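Local coordinates for cytoplasmic protein (Cryptococcus neoformans var. grubii serotype A, PDB 7LPO) that probably hydrolyses the beta-glucosidic bond of sterylglucosides, acting as a fungal sterylglucosidase of glycoside hydrolase family 5, at residues G520-P525 with D554-A559; E301-G306 with C366-H371; L247-A252 with R417-E422; W752-P757 with E762-E767; D228-N231 with Q237-F240. All blocks are in the same frame, centred on the assembly; numbering follows the deposited sequence.

Interaction 1: residues G520-P525 with D554-A559; sequences GEIGIP and DCSMNA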
# COMPACT_ATOMS: atom_id res chain seq x y z
N GLY A 520 -3.46 5.87 -0.15
CA GLY A 520 -2.38 5.33 -0.95
C GLY A 520 -2.63 3.94 -1.50
O GLY A 520 -2.01 3.56 -2.49
N GLU A 521 -3.48 3.17 -0.84
CA GLU A 521 -3.91 1.88 -1.35
C GLU A 521 -5.38 1.67 -1.03
O GLU A 521 -5.82 1.92 0.09
CB GLU A 521 -3.12 0.71 -0.74
CG GLU A 521 -1.65 0.69 -1.03
CD GLU A 521 -0.99 -0.60 -0.55
OE1 GLU A 521 -1.72 -1.59 -0.28
OE2 GLU A 521 0.26 -0.61 -0.42
N ILE A 522 -6.12 1.17 -2.02
CA ILE A 522 -7.51 0.76 -1.84
C ILE A 522 -7.85 -0.15 -3.01
O ILE A 522 -7.38 0.07 -4.13
CB ILE A 522 -8.46 1.98 -1.74
CG1 ILE A 522 -9.92 1.52 -1.58
CG2 ILE A 522 -8.34 2.88 -2.96
CD1 ILE A 522 -10.84 2.61 -1.07
N GLY A 523 -8.62 -1.20 -2.75
CA GLY A 523 -8.95 -2.15 -3.80
C GLY A 523 -9.76 -3.32 -3.30
O GLY A 523 -10.10 -3.40 -2.12
N ILE A 524 -10.06 -4.23 -4.22
CA ILE A 524 -10.89 -5.41 -3.94
C ILE A 524 -10.32 -6.62 -4.66
O ILE A 524 -9.59 -6.48 -5.65
CB ILE A 524 -12.36 -5.20 -4.36
CG1 ILE A 524 -12.45 -4.88 -5.85
CG2 ILE A 524 -13.02 -4.08 -3.56
CD1 ILE A 524 -12.86 -6.04 -6.74
N PRO A 525 -10.66 -7.82 -4.19
CA PRO A 525 -10.19 -9.05 -4.86
C PRO A 525 -11.09 -9.46 -6.02
O PRO A 525 -12.32 -9.49 -5.91
CB PRO A 525 -10.23 -10.10 -3.75
CG PRO A 525 -11.39 -9.63 -2.86
CD PRO A 525 -11.33 -8.10 -2.91
N ASP A 554 -17.24 -0.63 -6.71
CA ASP A 554 -18.00 0.62 -6.72
C ASP A 554 -18.29 1.13 -5.31
O ASP A 554 -18.31 2.34 -5.09
CB ASP A 554 -19.30 0.41 -7.49
CG ASP A 554 -20.11 1.68 -7.65
OD1 ASP A 554 -19.54 2.74 -7.99
OD2 ASP A 554 -21.34 1.63 -7.44
N CYS A 555 -18.50 0.23 -4.35
CA CYS A 555 -18.65 0.64 -2.96
C CYS A 555 -17.38 1.29 -2.42
O CYS A 555 -17.42 2.36 -1.79
CB CYS A 555 -19.05 -0.56 -2.10
SG CYS A 555 -19.05 -0.21 -0.33
N SER A 556 -16.23 0.67 -2.68
CA SER A 556 -14.97 1.25 -2.21
C SER A 556 -14.69 2.57 -2.91
O SER A 556 -14.21 3.52 -2.28
CB SER A 556 -13.82 0.27 -2.42
OG SER A 556 -13.73 -0.61 -1.32
N MET A 557 -14.96 2.66 -4.22
CA MET A 557 -14.73 3.91 -4.94
C MET A 557 -15.72 5.00 -4.52
O MET A 557 -15.35 6.17 -4.38
CB MET A 557 -14.81 3.66 -6.44
CG MET A 557 -13.68 2.84 -7.03
SD MET A 557 -12.06 3.60 -6.77
CE MET A 557 -11.45 2.60 -5.41
N ASN A 558 -16.99 4.64 -4.34
CA ASN A 558 -17.96 5.62 -3.85
C ASN A 558 -17.55 6.17 -2.50
O ASN A 558 -17.85 7.32 -2.18
CB ASN A 558 -19.35 4.98 -3.77
CG ASN A 558 -20.41 5.94 -3.21
OD1 ASN A 558 -20.78 6.92 -3.85
ND2 ASN A 558 -20.90 5.65 -2.01
N ALA A 559 -16.83 5.37 -1.70
CA ALA A 559 -16.46 5.81 -0.36
C ALA A 559 -15.45 6.95 -0.41
O ALA A 559 -15.38 7.75 0.53
CB ALA A 559 -15.90 4.62 0.43
O HOH W 1 -11.44 -1.84 -0.44
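Where Ile522 and Ile524 face Ser556 and Met557, the flat groups concerned are peptide units, not rings: the methyl CD1 of Ile522 reaches the carbonyl oxygen of Ser556 at 3.7 Å, and the carbonyl of Gly523 points its oxygen at a water. On the strand side Ile522 carries most of the contact, and Ser556 gives nearly as much from the helix. Ile522 CG1 stands opposite the backbone N (chi1 179°) and the chain stays stretched, which carries CD1 out to the helix, 4.0 Å from Ser556 CB. Its other branch, CG2, takes the methyl CE of Met557 at 4.0 Å. Met557 leaves the helix obliquely, and its bends at chi2 (-60°) and chi3 bring its end nearer; the two side chains then run past one another in opposite senses. Two residues on from Ile522, Ile524 CG2 comes to 4.2 Å from Ser556 OG.

The polar side of the interface is bridged indirectly. The water gives one hydrogen to Gly523 O (2.7 Å) and the other to Ser556 OG (2.7 Å), so both its protons are spent in joining loop to helix across a buried, mostly apolar patch.

Glu521, just before Ile522, belongs to a different face: it forms a salt bridge with Arg100 and hydrogen bonds with Tyr454 OH and with the nitrogen of a Tris molecule, probably from the crystallisation liquor. In the family 5 (beta/alpha)8 barrel, helix 547-559 links parallel strands 518-522 and 567-570, so this contact lies within one beta-alpha-beta unit. Met557 also touches Tyr568 and Ile570 of strand 567-570, while Cys555 and Ala559 lean on helix 490-512.

Interaction 2: residues E301-G306 with C366-H371; sequences EGMRLG and CIWAHH
Met303 reaches from helix 299-306 toward Cys366 and Trp368, and its atoms can be followed outward in order. CB starts in the direction of the partner segment, with CG placed beside the backbone N (chi1 -69°). At CG the neighbour is the sulfur of Cys366, 4.4 Å from Met303 CG, a loose apolar approach. The chain then continues fully extended, bringing SD to 4.1 Å from Trp368 CB. The methyl CE does the closest touching: it lies 3.7 Å from Trp368 CD1 and 3.9 Å from Trp368 CG, at the five-membered end of the indole. The two side chains cross nearly perpendicularly. Measured from the centroid of that small ring, Met303 SD is 5.2 Å away and 58° off the normal, an oblique Met-aromatic contact in which the methyl, not the sulfur, is nearer the ring.

The partner side is held from within. Cys366 is the N-cap of the short helix 367-370, and its SG accepts from Ala369 N at 3.5 Å with a nearly straight N-H...S angle of 169°; the same sulfur thus caps a turn and borders the methionine. Ile367 CG2 covers one face of the indole toward its rim. At the far end of the turn, His371 ND1 donates to Ile367 O at 2.8 Å.

Trp368 is fixed further by its NE1, bonded to Thr210 OG1 of helix 206-221, and by an edge-to-face meeting with Phe387. Trp374 of strand 374-375 packs against both Met303 and Cys366, so this buried contact lies between two short helices with a strand and helix 206-221 alongside.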
# COMPACT_ATOMS: atom_id res chain seq x y z
N GLU A 301 4.94 -19.12 22.69
CA GLU A 301 4.92 -20.38 21.95
C GLU A 301 5.82 -20.32 20.73
O GLU A 301 6.48 -21.31 20.38
CB GLU A 301 3.49 -20.74 21.54
CG GLU A 301 2.61 -21.21 22.68
CD GLU A 301 1.19 -21.57 22.23
OE1 GLU A 301 0.70 -20.97 21.25
OE2 GLU A 301 0.57 -22.45 22.87
N GLY A 302 5.87 -19.17 20.06
CA GLY A 302 6.72 -19.05 18.88
C GLY A 302 8.20 -19.08 19.21
O GLY A 302 9.00 -19.63 18.45
N MET A 303 8.58 -18.48 20.34
CA MET A 303 9.96 -18.55 20.81
C MET A 303 10.35 -19.98 21.14
O MET A 303 11.45 -20.42 20.80
CB MET A 303 10.14 -17.64 22.03
CG MET A 303 10.04 -16.15 21.72
SD MET A 303 9.98 -15.12 23.21
CE MET A 303 9.65 -13.51 22.50
N ARG A 304 9.48 -20.72 21.83
CA ARG A 304 9.77 -22.13 22.09
C ARG A 304 9.91 -22.90 20.79
O ARG A 304 10.80 -23.75 20.66
CB ARG A 304 8.67 -22.76 22.94
CG ARG A 304 8.61 -22.25 24.37
CD ARG A 304 7.27 -22.59 24.97
NE ARG A 304 7.09 -22.06 26.32
CZ ARG A 304 5.91 -21.83 26.88
NH1 ARG A 304 4.80 -22.09 26.20
NH2 ARG A 304 5.84 -21.34 28.11
N LEU A 305 9.04 -22.63 19.83
CA LEU A 305 9.16 -23.25 18.52
C LEU A 305 10.49 -22.88 17.86
O LEU A 305 11.13 -23.72 17.22
CB LEU A 305 7.99 -22.83 17.63
CG LEU A 305 6.62 -23.44 17.95
CD1 LEU A 305 5.51 -22.75 17.14
CD2 LEU A 305 6.61 -24.92 17.68
N GLY A 306 10.89 -21.62 17.98
CA GLY A 306 12.15 -21.19 17.41
C GLY A 306 13.37 -21.82 18.05
O GLY A 306 14.46 -21.73 17.48
N CYS A 366 17.95 -18.45 21.36
CA CYS A 366 16.96 -17.39 21.29
C CYS A 366 17.53 -16.08 21.82
O CYS A 366 18.03 -16.01 22.95
CB CYS A 366 15.71 -17.76 22.09
SG CYS A 366 14.42 -16.50 22.05
N ILE A 367 17.43 -15.03 21.00
CA ILE A 367 17.95 -13.73 21.39
C ILE A 367 17.11 -13.09 22.49
O ILE A 367 17.62 -12.28 23.27
CB ILE A 367 18.07 -12.81 20.15
CG1 ILE A 367 18.96 -11.60 20.45
CG2 ILE A 367 16.70 -12.36 19.66
CD1 ILE A 367 20.40 -11.98 20.83
N TRP A 368 15.83 -13.48 22.61
CA TRP A 368 14.98 -12.91 23.65
C TRP A 368 15.22 -13.58 24.99
O TRP A 368 15.25 -12.90 26.03
CB TRP A 368 13.52 -13.02 23.23
CG TRP A 368 13.31 -12.33 21.92
CD1 TRP A 368 12.85 -12.89 20.76
CD2 TRP A 368 13.60 -10.96 21.62
NE1 TRP A 368 12.84 -11.95 19.76
CE2 TRP A 368 13.28 -10.75 20.27
CE3 TRP A 368 14.09 -9.89 22.37
CZ2 TRP A 368 13.42 -9.52 19.65
CZ3 TRP A 368 14.24 -8.67 21.76
CH2 TRP A 368 13.91 -8.49 20.41
N ALA A 369 15.45 -14.89 24.98
CA ALA A 369 15.95 -15.56 26.17
C ALA A 369 17.28 -14.95 26.60
O ALA A 369 17.54 -14.77 27.80
CB ALA A 369 16.12 -17.06 25.91
N HIS A 370 18.14 -14.63 25.63
CA HIS A 370 19.44 -14.07 25.94
C HIS A 370 19.34 -12.70 26.58
O HIS A 370 20.29 -12.26 27.24
CB HIS A 370 20.27 -13.98 24.66
CG HIS A 370 21.71 -13.64 24.90
ND1 HIS A 370 22.51 -14.37 25.75
CD2 HIS A 370 22.48 -12.64 24.41
CE1 HIS A 370 23.72 -13.84 25.76
NE2 HIS A 370 23.72 -12.79 24.97
N HIS A 371 18.22 -12.00 26.40
CA HIS A 371 17.95 -10.75 27.08
C HIS A 371 17.08 -10.94 28.31
O HIS A 371 16.61 -9.95 28.89
CB HIS A 371 17.32 -9.75 26.11
CG HIS A 371 18.30 -9.15 25.16
ND1 HIS A 371 18.66 -9.75 23.97
CD2 HIS A 371 19.06 -8.03 25.25
CE1 HIS A 371 19.57 -9.01 23.36
NE2 HIS A 371 19.83 -7.96 24.11

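Interaction 3: residues L247-A252 with R417-E422; sequences LAKRIA and RLHHPE
His419 lays its imidazole under the aliphatic start of Lys249, a CH-pi contact between two helices that each lead into a strand of the (beta/alpha)8 barrel: helix 232-254 precedes strand 263-267, and helix 400-419 precedes strand 424-427. The geometry is direct. Lys249 CB sits over the middle of the ring, 3.6 Å from its centroid and only 13° off the normal. Further out, Lys249 CD comes to 3.6 Å from His419 CE1, so the lysine chain follows the ND1-CE1 side of the imidazole. CG is directed opposite the backbone N (chi1 175°), which keeps this first part of the chain above the ring; bends at chi3 and chi4 then turn the ammonium elsewhere. NZ ends 6.4 Å from His419 ND1 and forms a salt bridge with Glu253 on its own helix, so the histidine meets hydrocarbon and not charge. On the opposite face of the imidazole, Leu418 CG stands above the rim, which leaves the ring between two aliphatic groups.

The backbones come close here, CA of Lys249 and CA of His419 being 5.2 Å apart, a spacing consistent with the alanines on this side of helix 232-254, Ala248 and Ala252. Ala248 CB touches His419 CB at 3.8 Å. Ala248 and Ile251 meanwhile back onto Trp266 of strand 263-267, and His420, the first residue to leave the helix, hydrogen-bonds Asp260 through NE2 and Trp266 NE1 through ND1. One turn on from Ala248, the methyl CB of Ala252 comes up against the carbonyl oxygen of His419 at only 3.2 Å.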
# COMPACT_ATOMS: atom_id res chain seq x y z
N LEU A 247 18.63 6.00 -4.44
CA LEU A 247 17.70 6.15 -5.55
C LEU A 247 17.32 7.61 -5.73
O LEU A 247 17.38 8.15 -6.84
CB LEU A 247 16.46 5.29 -5.30
CG LEU A 247 15.31 5.40 -6.30
CD1 LEU A 247 15.82 5.15 -7.70
CD2 LEU A 247 14.19 4.42 -5.94
N ALA A 248 16.93 8.28 -4.63
CA ALA A 248 16.58 9.70 -4.70
C ALA A 248 17.73 10.52 -5.25
O ALA A 248 17.54 11.35 -6.15
CB ALA A 248 16.18 10.21 -3.31
N LYS A 249 18.93 10.32 -4.71
CA LYS A 249 20.11 11.00 -5.23
C LYS A 249 20.29 10.74 -6.72
O LYS A 249 20.60 11.65 -7.49
CB LYS A 249 21.34 10.55 -4.46
CG LYS A 249 22.65 11.10 -4.98
CD LYS A 249 23.70 11.13 -3.86
CE LYS A 249 24.86 10.23 -4.18
NZ LYS A 249 25.62 10.76 -5.34
N ARG A 250 20.11 9.48 -7.13
CA ARG A 250 20.28 9.14 -8.54
C ARG A 250 19.31 9.92 -9.41
O ARG A 250 19.69 10.46 -10.46
CB ARG A 250 20.09 7.64 -8.75
CG ARG A 250 20.46 7.15 -10.13
CD ARG A 250 21.93 6.81 -10.17
NE ARG A 250 22.33 6.16 -11.41
CZ ARG A 250 23.56 5.71 -11.64
NH1 ARG A 250 24.49 5.84 -10.70
NH2 ARG A 250 23.87 5.13 -12.79
N ILE A 251 18.04 9.96 -9.01
CA ILE A 251 17.05 10.73 -9.76
C ILE A 251 17.43 12.20 -9.78
O ILE A 251 17.33 12.87 -10.81
CB ILE A 251 15.64 10.53 -9.16
CG1 ILE A 251 15.14 9.11 -9.39
CG2 ILE A 251 14.67 11.53 -9.75
CD1 ILE A 251 13.96 8.75 -8.49
N ALA A 252 17.87 12.72 -8.63
CA ALA A 252 18.18 14.14 -8.55
C ALA A 252 19.37 14.52 -9.42
O ALA A 252 19.41 15.62 -9.99
CB ALA A 252 18.43 14.54 -7.09
N ARG A 417 14.57 14.82 1.77
CA ARG A 417 14.65 16.24 1.44
C ARG A 417 16.07 16.64 1.04
O ARG A 417 16.25 17.61 0.28
CB ARG A 417 14.18 17.09 2.62
CG ARG A 417 12.65 17.16 2.79
CD ARG A 417 12.03 18.39 2.10
NE ARG A 417 10.57 18.30 2.06
CZ ARG A 417 9.78 18.56 3.09
NH1 ARG A 417 10.29 18.95 4.25
NH2 ARG A 417 8.47 18.44 2.97
N LEU A 418 17.08 15.91 1.51
CA LEU A 418 18.45 16.21 1.12
C LEU A 418 18.61 16.12 -0.39
O LEU A 418 19.29 16.94 -1.00
CB LEU A 418 19.41 15.26 1.83
CG LEU A 418 20.90 15.50 1.63
CD1 LEU A 418 21.28 16.89 2.13
CD2 LEU A 418 21.70 14.43 2.35
N HIS A 419 17.98 15.12 -1.00
CA HIS A 419 18.10 14.89 -2.44
C HIS A 419 16.92 15.44 -3.23
O HIS A 419 17.05 15.64 -4.44
CB HIS A 419 18.25 13.39 -2.71
CG HIS A 419 19.38 12.76 -1.97
ND1 HIS A 419 20.69 13.19 -2.11
CD2 HIS A 419 19.41 11.74 -1.08
CE1 HIS A 419 21.47 12.46 -1.33
NE2 HIS A 419 20.72 11.58 -0.70
N HIS A 420 15.79 15.69 -2.58
CA HIS A 420 14.58 16.18 -3.23
C HIS A 420 14.08 17.33 -2.37
O HIS A 420 13.20 17.15 -1.51
CB HIS A 420 13.56 15.06 -3.38
CG HIS A 420 12.38 15.43 -4.23
ND1 HIS A 420 11.43 14.51 -4.62
CD2 HIS A 420 11.99 16.62 -4.73
CE1 HIS A 420 10.50 15.13 -5.32
NE2 HIS A 420 10.82 16.41 -5.42
N PRO A 421 14.63 18.53 -2.57
CA PRO A 421 14.33 19.64 -1.63
C PRO A 421 12.86 20.00 -1.54
O PRO A 421 12.42 20.41 -0.46
CB PRO A 421 15.15 20.81 -2.19
CG PRO A 421 16.26 20.17 -2.97
CD PRO A 421 15.70 18.88 -3.51
N GLU A 422 12.10 19.90 -2.63
CA GLU A 422 10.69 20.26 -2.64
C GLU A 422 9.77 19.05 -2.45
O GLU A 422 8.59 19.11 -2.80
CB GLU A 422 10.33 20.96 -3.94
CG GLU A 422 11.11 22.23 -4.22
CD GLU A 422 10.77 23.34 -3.26
OE1 GLU A 422 9.85 23.17 -2.44
OE2 GLU A 422 11.44 24.40 -3.33

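Interaction 4: residues W752-P757 with E762-E767; sequences WWYPVP and EVYTIE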
# COMPACT_ATOMS: atom_id res chain seq x y z
N TRP A 752 -15.45 23.90 -17.43
CA TRP A 752 -16.55 24.59 -16.76
C TRP A 752 -16.07 25.94 -16.25
O TRP A 752 -15.35 26.02 -15.25
CB TRP A 752 -17.09 23.71 -15.63
CG TRP A 752 -18.30 24.24 -14.95
CD1 TRP A 752 -19.17 25.19 -15.42
CD2 TRP A 752 -18.80 23.85 -13.66
NE1 TRP A 752 -20.17 25.41 -14.51
CE2 TRP A 752 -19.96 24.61 -13.42
CE3 TRP A 752 -18.37 22.95 -12.69
CZ2 TRP A 752 -20.69 24.47 -12.25
CZ3 TRP A 752 -19.10 22.82 -11.54
CH2 TRP A 752 -20.25 23.57 -11.33
N TRP A 753 -16.46 27.00 -16.95
CA TRP A 753 -16.17 28.37 -16.55
C TRP A 753 -17.35 28.92 -15.76
O TRP A 753 -18.51 28.69 -16.11
CB TRP A 753 -15.93 29.28 -17.75
CG TRP A 753 -14.76 28.95 -18.63
CD1 TRP A 753 -13.54 29.54 -18.62
CD2 TRP A 753 -14.73 27.98 -19.67
NE1 TRP A 753 -12.73 29.00 -19.58
CE2 TRP A 753 -13.44 28.03 -20.24
CE3 TRP A 753 -15.65 27.07 -20.18
CZ2 TRP A 753 -13.06 27.20 -21.29
CZ3 TRP A 753 -15.28 26.25 -21.22
CH2 TRP A 753 -14.00 26.32 -21.76
N TYR A 754 -17.05 29.67 -14.70
CA TYR A 754 -18.11 30.35 -13.97
C TYR A 754 -17.53 31.54 -13.24
O TYR A 754 -16.34 31.55 -12.92
CB TYR A 754 -18.83 29.41 -12.98
CG TYR A 754 -17.94 28.46 -12.19
CD1 TYR A 754 -17.10 28.93 -11.19
CD2 TYR A 754 -17.97 27.10 -12.42
CE1 TYR A 754 -16.29 28.06 -10.47
CE2 TYR A 754 -17.18 26.22 -11.71
CZ TYR A 754 -16.35 26.71 -10.73
OH TYR A 754 -15.56 25.83 -10.03
N PRO A 755 -18.34 32.57 -12.98
CA PRO A 755 -17.87 33.68 -12.14
C PRO A 755 -18.01 33.35 -10.66
O PRO A 755 -18.98 32.72 -10.23
CB PRO A 755 -18.81 34.83 -12.53
CG PRO A 755 -20.09 34.14 -12.90
CD PRO A 755 -19.68 32.83 -13.55
N VAL A 756 -17.03 33.79 -9.88
CA VAL A 756 -17.10 33.61 -8.43
C VAL A 756 -18.19 34.54 -7.90
O VAL A 756 -18.59 35.48 -8.60
CB VAL A 756 -15.74 33.87 -7.76
CG1 VAL A 756 -14.64 33.16 -8.53
CG2 VAL A 756 -15.47 35.36 -7.67
N PRO A 757 -18.71 34.30 -6.70
CA PRO A 757 -19.68 35.23 -6.12
C PRO A 757 -19.05 36.57 -5.81
O PRO A 757 -17.87 36.67 -5.46
CB PRO A 757 -20.15 34.53 -4.84
CG PRO A 757 -19.70 33.09 -4.98
CD PRO A 757 -18.47 33.12 -5.84
N GLU A 762 -20.60 30.37 -2.10
CA GLU A 762 -21.80 29.82 -2.70
C GLU A 762 -21.44 28.47 -3.31
O GLU A 762 -20.33 28.29 -3.80
CB GLU A 762 -22.35 30.78 -3.76
CG GLU A 762 -23.80 30.57 -4.14
CD GLU A 762 -24.31 31.68 -5.05
OE1 GLU A 762 -23.86 32.83 -4.87
OE2 GLU A 762 -25.13 31.39 -5.94
N VAL A 763 -22.38 27.54 -3.25
CA VAL A 763 -22.18 26.21 -3.82
C VAL A 763 -22.79 26.18 -5.22
O VAL A 763 -24.00 26.34 -5.38
CB VAL A 763 -22.81 25.12 -2.93
CG1 VAL A 763 -22.67 23.76 -3.61
CG2 VAL A 763 -22.17 25.12 -1.56
N TYR A 764 -21.95 25.97 -6.22
CA TYR A 764 -22.38 25.68 -7.57
C TYR A 764 -22.48 24.17 -7.77
O TYR A 764 -21.83 23.39 -7.07
CB TYR A 764 -21.41 26.27 -8.58
CG TYR A 764 -21.17 27.76 -8.49
CD1 TYR A 764 -21.89 28.56 -7.62
CD2 TYR A 764 -20.23 28.37 -9.31
CE1 TYR A 764 -21.68 29.92 -7.56
CE2 TYR A 764 -20.01 29.72 -9.25
CZ TYR A 764 -20.72 30.49 -8.37
OH TYR A 764 -20.48 31.84 -8.34
N THR A 765 -23.30 23.76 -8.74
CA THR A 765 -23.48 22.35 -9.02
C THR A 765 -23.47 22.11 -10.52
O THR A 765 -23.86 22.97 -11.31
CB THR A 765 -24.79 21.79 -8.44
OG1 THR A 765 -25.92 22.42 -9.08
CG2 THR A 765 -24.86 22.02 -6.94
N ILE A 766 -23.04 20.91 -10.90
CA ILE A 766 -23.07 20.46 -12.29
C ILE A 766 -23.52 19.01 -12.28
O ILE A 766 -23.04 18.21 -11.47
CB ILE A 766 -21.69 20.62 -12.98
CG1 ILE A 766 -21.84 20.35 -14.47
CG2 ILE A 766 -20.65 19.69 -12.37
CD1 ILE A 766 -20.72 20.95 -15.31
N GLU A 767 -24.45 18.67 -13.17
CA GLU A 767 -24.98 17.32 -13.28
C GLU A 767 -24.82 16.83 -14.71
O GLU A 767 -25.02 17.58 -15.67
CB GLU A 767 -26.45 17.28 -12.87
CG GLU A 767 -26.69 17.85 -11.48
CD GLU A 767 -28.14 18.24 -11.25
OE1 GLU A 767 -28.95 17.32 -11.00
OE2 GLU A 767 -28.45 19.45 -11.31
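A T-shaped aromatic pair ties the end of one strand to the strand that follows: Tyr764 turns its edge to the face of Tyr754, with centroids 5.1 Å apart and planes at 89°. Its CE2 comes within 3.6 Å of Tyr754 CD1. The phenol is held at its far end as well, because Tyr764 OH donates to Pro755 O at 2.6 Å, in the carbonyl plane and at a C=O...O angle of 153°. Since that oxygen also lies near the plane of the Tyr764 ring, the bond and the T-shaped pair are both consistent with one fixed rotation of the phenol. Tyr754 CG lies between the backbone N and the carbonyl carbon (chi1 41°), a rotation that presents the ring's face to Tyr764, and its hydroxyl bonds outside the contact to Val674 O and Thr707.

The two segments face each other inside the family 5 C-terminal domain as layers of a beta sandwich: strand 749-753 pairs with 707-710 and 742-746, whereas strand 761-770 lies between 689-696 and 734-738. Side-chain contacts join them, and no backbone-to-backbone hydrogen bond does, with CA of Trp752 and CA of Ile766 8.9 Å apart.

Trp752 is covered on both faces. Ile766 CB lies over its six-membered ring at 3.8 Å from the centroid, a CH-pi contact, and on the other side Tyr754 CD2 stands 3.3 Å above the plane, over the middle of the indole. Trp752 NE1 bonds to His740 O, and the His740 ring stacks on Tyr764. Toward the turn, Pro757 CG rests on Glu762 CB at 3.7 Å.

Interaction 5: residues D228-N231 with Q237-F240; sequences DGKN and QDHF
Lys230 and Asp238, whose CA atoms are 10.1 Å apart, face each other from a short strand and from the second turn of the helix that follows it. Just before Lys230 the chain makes a tight reversal: Asp228 and Gly229 both have positive phi (53° and 69°), and with strand 226-227 pairing antiparallel to strand 230-231 they form a two-residue hairpin turn close to type I'.

Across that gap a single ion pair makes the contact. Lys230 sets out with CG beside the backbone N (chi1 -62°) and is extended from there to its tip, the shape needed to span the distance. Its NZ donates to Asp238 OD2 at 2.7 Å, a salt bridge, and Lys230 CE follows at 3.6 Å from the same oxygen. The ammonium approaches the carboxylate from the side away from its other oxygen, through the anti lone pair of OD2, so one oxygen takes the bond instead of both sharing it. The two side chains meet at a slant. His239 is close by but does not join: Lys230 NZ is 5.6 Å from His239 ND1, and that nitrogen is bonded to Phe235 O, one turn back.

Both ends of the bridge are partly exposed, so water may weaken the attraction. The hairpin is tied down separately, by Asp228 OD1 to Thr356 N and by Asn231 ND2 to Ala222 O. Asn231 is also the N-cap of helix 232-254, its OD1 accepting from Gln233 N; the whole is a hairpin-to-helix junction, with a surface salt bridge joining the strand to the capped helix's early turns.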
# COMPACT_ATOMS: atom_id res chain seq x y z
N ASP A 228 28.79 -4.35 13.37
CA ASP A 228 29.61 -3.24 12.85
C ASP A 228 29.68 -2.10 13.85
O ASP A 228 29.66 -0.91 13.50
CB ASP A 228 29.09 -2.74 11.50
CG ASP A 228 29.61 -3.57 10.34
OD1 ASP A 228 30.43 -4.47 10.57
OD2 ASP A 228 29.17 -3.32 9.19
N GLY A 229 29.75 -2.45 15.13
CA GLY A 229 29.80 -1.46 16.18
C GLY A 229 28.54 -0.67 16.39
O GLY A 229 28.55 0.27 17.20
N LYS A 230 27.45 -1.02 15.71
CA LYS A 230 26.15 -0.36 15.87
C LYS A 230 25.13 -1.34 16.44
O LYS A 230 25.22 -2.55 16.24
CB LYS A 230 25.59 0.14 14.53
CG LYS A 230 26.37 1.18 13.79
CD LYS A 230 25.74 1.33 12.40
CE LYS A 230 26.19 2.59 11.67
NZ LYS A 230 25.45 2.77 10.37
N ASN A 231 24.12 -0.82 17.13
CA ASN A 231 22.97 -1.67 17.40
C ASN A 231 22.32 -2.09 16.08
O ASN A 231 22.29 -1.33 15.10
CB ASN A 231 21.95 -0.97 18.29
CG ASN A 231 20.80 -1.90 18.72
OD1 ASN A 231 19.80 -2.07 18.02
ND2 ASN A 231 20.96 -2.53 19.87
N GLN A 237 18.19 0.32 9.91
CA GLN A 237 17.57 1.57 9.47
C GLN A 237 18.51 2.36 8.57
O GLN A 237 18.07 2.92 7.55
CB GLN A 237 17.14 2.42 10.67
CG GLN A 237 15.93 1.90 11.43
CD GLN A 237 15.21 2.98 12.24
OE1 GLN A 237 15.08 4.13 11.80
NE2 GLN A 237 14.73 2.60 13.42
N ASP A 238 19.80 2.43 8.92
CA ASP A 238 20.74 3.20 8.11
C ASP A 238 20.90 2.60 6.71
O ASP A 238 21.03 3.34 5.73
CB ASP A 238 22.11 3.27 8.80
CG ASP A 238 22.12 4.19 10.00
OD1 ASP A 238 21.09 4.84 10.28
OD2 ASP A 238 23.16 4.26 10.68
N HIS A 239 20.92 1.28 6.60
CA HIS A 239 21.07 0.69 5.27
C HIS A 239 19.81 0.91 4.44
O HIS A 239 19.89 1.17 3.23
CB HIS A 239 21.41 -0.81 5.38
CG HIS A 239 22.87 -1.07 5.62
ND1 HIS A 239 23.42 -1.12 6.88
CD2 HIS A 239 23.89 -1.30 4.75
CE1 HIS A 239 24.72 -1.36 6.78
NE2 HIS A 239 25.03 -1.47 5.50
N PHE A 240 18.63 0.84 5.06
CA PHE A 240 17.39 1.08 4.32
C PHE A 240 17.30 2.53 3.87
O PHE A 240 16.97 2.82 2.71
CB PHE A 240 16.18 0.70 5.18
CG PHE A 240 14.87 1.18 4.62
CD1 PHE A 240 14.32 0.58 3.50
CD2 PHE A 240 14.20 2.23 5.20
CE1 PHE A 240 13.12 1.03 2.98
CE2 PHE A 240 13.01 2.68 4.69
CZ PHE A 240 12.46 2.08 3.59

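How the interactions relate
Along the chain, interaction 5 closes first; interaction 2 follows, nested inside the loop that interaction 3 closes; interaction 1 and then interaction 4 come after. Interactions 3 and 5 share helix 232-254, with centres 22 Å apart, so one outer helix of the barrel is held near both its start and its end. Interaction 2 lies 23 Å from interaction 5, on the same side of the chain's centre, among the elements inserted between barrel strands 263-267 and 424-427. Interaction 1 is the most central, 12 Å from the chain's centre, and interaction 4 lies in the C-terminal domain, 64 Å from interaction 2 centre to centre. No two contacts touch; together they sample barrel, insertion and C-terminal sandwich.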